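Local atomic coordinates of flavin-nucleotide-binding protein (Mycobacterium smegmatis, PDB entry 4YBN), a protein that binds flavin-adenine dinucleotide and heme within a split beta-barrel fold and is probably an oxidoreductase. Residues 205-209 / 210-214; 112-116 / 117-121. All blocks are in the same frame, centred on the assembly; numbering follows the deposited sequence.

Both contacts sit where an extended segment turns into the first turn of a helix, and both are partly buried surface contacts with two buried residues each among those that touch: Ser210 and Val211 in contact 1, Ile114 and Lys119 in contact 2. Contact 2 (112-121) joins strand 110-113 to helix 116-130 on the barrel, with Lys119 about 7 Å from a bound heme. Contact 1 (205-214) starts the short helix 209-212 and also meets the second subunit, whereas no other chain of the assembly touches contact 2. Prolines and an arginine folded back over one of them mark contact 1; contact 2 relies on an isoleucine-alanine contact, a buried lysine and a water. Their centres are about 29 Å apart.

Contact 1. Residues 205-209 / 210-214; sequences TPLPP and SVRGM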
# COMPACT_ATOMS: atom_id res chain seq x y z
N THR A 205 -17.02 28.76 -7.78
CA THR A 205 -17.43 28.27 -6.46
C THR A 205 -16.15 28.09 -5.68
O THR A 205 -15.24 27.52 -6.24
CB THR A 205 -18.11 26.86 -6.60
OG1 THR A 205 -19.38 27.00 -7.30
CG2 THR A 205 -18.36 26.25 -5.17
N PRO A 206 -16.07 28.53 -4.41
CA PRO A 206 -14.82 28.36 -3.68
C PRO A 206 -14.51 26.98 -3.19
O PRO A 206 -15.42 26.13 -3.10
CB PRO A 206 -15.00 29.27 -2.47
CG PRO A 206 -16.44 29.32 -2.31
CD PRO A 206 -17.00 29.36 -3.67
N LEU A 207 -13.27 26.78 -2.79
CA LEU A 207 -12.91 25.52 -2.14
C LEU A 207 -13.40 25.58 -0.73
O LEU A 207 -13.18 26.57 -0.09
CB LEU A 207 -11.44 25.33 -2.06
CG LEU A 207 -10.62 25.03 -3.26
CD1 LEU A 207 -9.17 25.00 -2.81
CD2 LEU A 207 -11.05 23.71 -3.90
N PRO A 208 -13.98 24.48 -0.23
CA PRO A 208 -14.33 24.42 1.15
C PRO A 208 -13.14 24.36 2.07
O PRO A 208 -12.05 23.97 1.67
CB PRO A 208 -15.17 23.14 1.27
CG PRO A 208 -15.31 22.54 -0.05
CD PRO A 208 -14.40 23.30 -1.01
N PRO A 209 -13.30 24.82 3.32
CA PRO A 209 -12.11 24.90 4.18
C PRO A 209 -11.46 23.58 4.37
O PRO A 209 -10.24 23.50 4.37
CB PRO A 209 -12.68 25.38 5.53
CG PRO A 209 -13.82 26.22 5.10
CD PRO A 209 -14.46 25.50 3.94
N SER A 210 -12.26 22.53 4.48
CA SER A 210 -11.71 21.21 4.66
C SER A 210 -10.83 20.82 3.51
O SER A 210 -9.80 20.17 3.69
CB SER A 210 -12.82 20.17 4.78
OG SER A 210 -13.60 20.02 3.61
N VAL A 211 -11.20 21.24 2.31
CA VAL A 211 -10.42 20.83 1.19
C VAL A 211 -9.18 21.71 1.13
O VAL A 211 -8.14 21.26 0.67
CB VAL A 211 -11.18 20.96 -0.10
CG1 VAL A 211 -10.28 20.73 -1.31
CG2 VAL A 211 -12.30 19.96 -0.12
N ARG A 212 -9.27 22.95 1.62
CA ARG A 212 -8.10 23.84 1.66
C ARG A 212 -7.00 23.26 2.53
O ARG A 212 -5.83 23.38 2.20
CB ARG A 212 -8.48 25.24 2.18
CG ARG A 212 -9.59 25.86 1.39
CD ARG A 212 -9.69 27.37 1.54
NE ARG A 212 -9.92 27.76 2.93
CZ ARG A 212 -11.04 28.30 3.38
NH1 ARG A 212 -12.06 28.51 2.55
NH2 ARG A 212 -11.15 28.61 4.66
N GLY A 213 -7.40 22.56 3.58
CA GLY A 213 -6.50 21.73 4.42
C GLY A 213 -5.79 20.55 3.80
O GLY A 213 -4.74 20.08 4.31
N MET A 214 -6.33 20.03 2.70
CA MET A 214 -5.75 18.85 2.05
C MET A 214 -4.56 19.28 1.19
O MET A 214 -4.61 19.34 -0.01
CB MET A 214 -6.84 18.13 1.21
CG MET A 214 -7.89 17.51 2.13
SD MET A 214 -9.26 16.96 1.13
CE MET A 214 -8.61 15.38 0.59
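The carbonyl of Pro208 opens the helix that follows: Pro208 O accepts Arg212 N at 3.0 Å, and Val211 N more weakly. One residue on, Pro209 O takes Gly213 N at 3.1 Å. Arg212 then folds back along the chain that precedes the helix. Its CG stands anti to the carbonyl carbon, chi1 -55°, and a bend at chi3 brings the guanidinium round onto Pro209. The CA of Pro209 lies 3.6 Å above the guanidinium plane, over its centre, and Pro209 CG packs against the same face, 3.6 Å from Arg212 NH2. A weak hydrogen bond, 3.5 Å long and bent to 137°, reaches from Arg212 NH1 to Leu207 O.

The two methyls of Val211 part company. CG1 meets Leu207 CD2 at 4.0 Å, the two side chains crossing at about a right angle. CG2 instead rests beside the ring of Pro208, 4.0 Å from its CG, with both side chains pointing the same way. Buried Ser210 is satisfied outside the turn, its OG bonding to Glu137 on helix 134-137, which also packs against both Pro208 and Pro209. Trp182 of the second subunit packs on Leu207 and Pro208, bringing the start of the helix to the dimer interface.

This is a proline-rich helix N-terminus. Pro208 occupies the N-cap and Pro209 follows it in the first turn, a position where the N-H of an ordinary residue would have no acceptor within the helix, so the N-H that proline lacks costs the helix no hydrogen bond.

Contact 2. Residues 112-116 / 117-121; sequences EVIAD and DAKRG
Ile114 CG2 touches Ala118 CB at 3.6 Å, the apolar contact of a strand-to-helix turn in which strand 110-113 of the split beta-barrel passes into helix 116-130. In Ile114, chi1 -61° sets CG1 anti to the carbonyl carbon and leaves CG2 anti to the backbone N, against Ala118 on the first helical turn. Backbone closure comes from Ala115 O, which accepts Ala118 N at 2.8 Å. Ala115 CB also lies 3.4 Å from Asp117 OD2, an apolar methyl beside a carboxylate.

Lys119 runs extended past CG, its CG packing on Ala115 O, and lies side by side with Asp116. Its ammonium is beyond salt-bridge range of Asp116 OD1, although the opposite charge may still favour it there. What fixes the end of this buried chain lies farther out: NZ donates to Leu146 O and Thr149 O, tying helix 116-130 to the end of helix 143-147 and the start of strand 149-155. That same strand holds Ile114 through a backbone bond to Ala151 and side-chain packing on Ala151 and Ala153. The side chain of Ile114 is about 8 Å from that of His62, the axial heme ligand.

A water completes the turn, donating to Asp116 O at 2.7 Å and accepting Arg120 N at 2.9 Å.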
# COMPACT_ATOMS: atom_id res chain seq x y z
N GLU A 112 -16.41 -6.27 13.75
CA GLU A 112 -17.78 -6.19 14.19
C GLU A 112 -18.60 -5.21 13.36
O GLU A 112 -18.13 -4.10 12.99
CB GLU A 112 -17.86 -5.90 15.71
CG GLU A 112 -17.73 -4.46 16.20
CD GLU A 112 -17.88 -4.30 17.75
OE1 GLU A 112 -18.46 -5.21 18.41
OE2 GLU A 112 -17.41 -3.27 18.32
N VAL A 113 -19.82 -5.63 13.04
CA VAL A 113 -20.79 -4.80 12.34
C VAL A 113 -21.21 -3.67 13.24
O VAL A 113 -21.65 -3.90 14.35
CB VAL A 113 -22.03 -5.59 11.92
CG1 VAL A 113 -23.13 -4.66 11.38
CG2 VAL A 113 -21.68 -6.59 10.84
N ILE A 114 -21.10 -2.44 12.78
CA ILE A 114 -21.59 -1.32 13.54
C ILE A 114 -23.11 -1.35 13.45
O ILE A 114 -23.71 -1.43 12.36
CB ILE A 114 -21.06 0.05 12.99
CG1 ILE A 114 -19.53 0.12 13.06
CG2 ILE A 114 -21.62 1.24 13.76
CD1 ILE A 114 -19.00 -0.34 14.37
N ALA A 115 -23.76 -1.26 14.62
CA ALA A 115 -25.25 -1.26 14.68
C ALA A 115 -25.85 -0.08 13.96
O ALA A 115 -25.24 1.03 13.92
CB ALA A 115 -25.78 -1.28 16.13
N ASP A 116 -27.09 -0.29 13.48
CA ASP A 116 -27.84 0.72 12.75
C ASP A 116 -27.88 2.03 13.49
O ASP A 116 -27.77 3.09 12.89
CB ASP A 116 -29.28 0.25 12.54
CG ASP A 116 -29.42 -0.76 11.38
OD1 ASP A 116 -28.41 -1.25 10.80
OD2 ASP A 116 -30.59 -1.06 11.05
N ASP A 117 -28.02 1.97 14.83
CA ASP A 117 -28.08 3.20 15.62
C ASP A 117 -26.75 3.97 15.71
O ASP A 117 -26.70 5.18 15.95
CB ASP A 117 -28.52 2.87 17.06
CG ASP A 117 -27.91 1.56 17.62
OD1 ASP A 117 -26.94 1.61 18.43
OD2 ASP A 117 -28.44 0.48 17.28
N ALA A 118 -25.66 3.25 15.54
CA ALA A 118 -24.34 3.80 15.66
C ALA A 118 -23.71 4.18 14.30
O ALA A 118 -22.69 4.84 14.27
CB ALA A 118 -23.47 2.77 16.38
N LYS A 119 -24.33 3.81 13.19
CA LYS A 119 -23.64 3.93 11.90
C LYS A 119 -23.38 5.40 11.55
O LYS A 119 -22.28 5.79 11.13
CB LYS A 119 -24.48 3.39 10.77
CG LYS A 119 -24.65 1.94 10.61
CD LYS A 119 -25.40 1.85 9.27
CE LYS A 119 -25.45 0.46 8.78
NZ LYS A 119 -26.45 0.41 7.69
N ARG A 120 -24.38 6.23 11.79
CA ARG A 120 -24.30 7.64 11.49
C ARG A 120 -23.09 8.29 12.16
O ARG A 120 -22.30 9.04 11.53
CB ARG A 120 -25.59 8.35 11.85
CG ARG A 120 -25.56 9.83 11.52
CD ARG A 120 -26.82 10.59 11.91
NE ARG A 120 -28.06 10.05 11.37
CZ ARG A 120 -28.52 10.26 10.14
NH1 ARG A 120 -27.88 11.04 9.29
NH2 ARG A 120 -29.66 9.69 9.73
N GLY A 121 -22.90 7.96 13.41
CA GLY A 121 -21.82 8.57 14.18
C GLY A 121 -20.44 8.07 13.70
O GLY A 121 -19.48 8.84 13.60
O HOH W 1 -26.97 5.68 12.91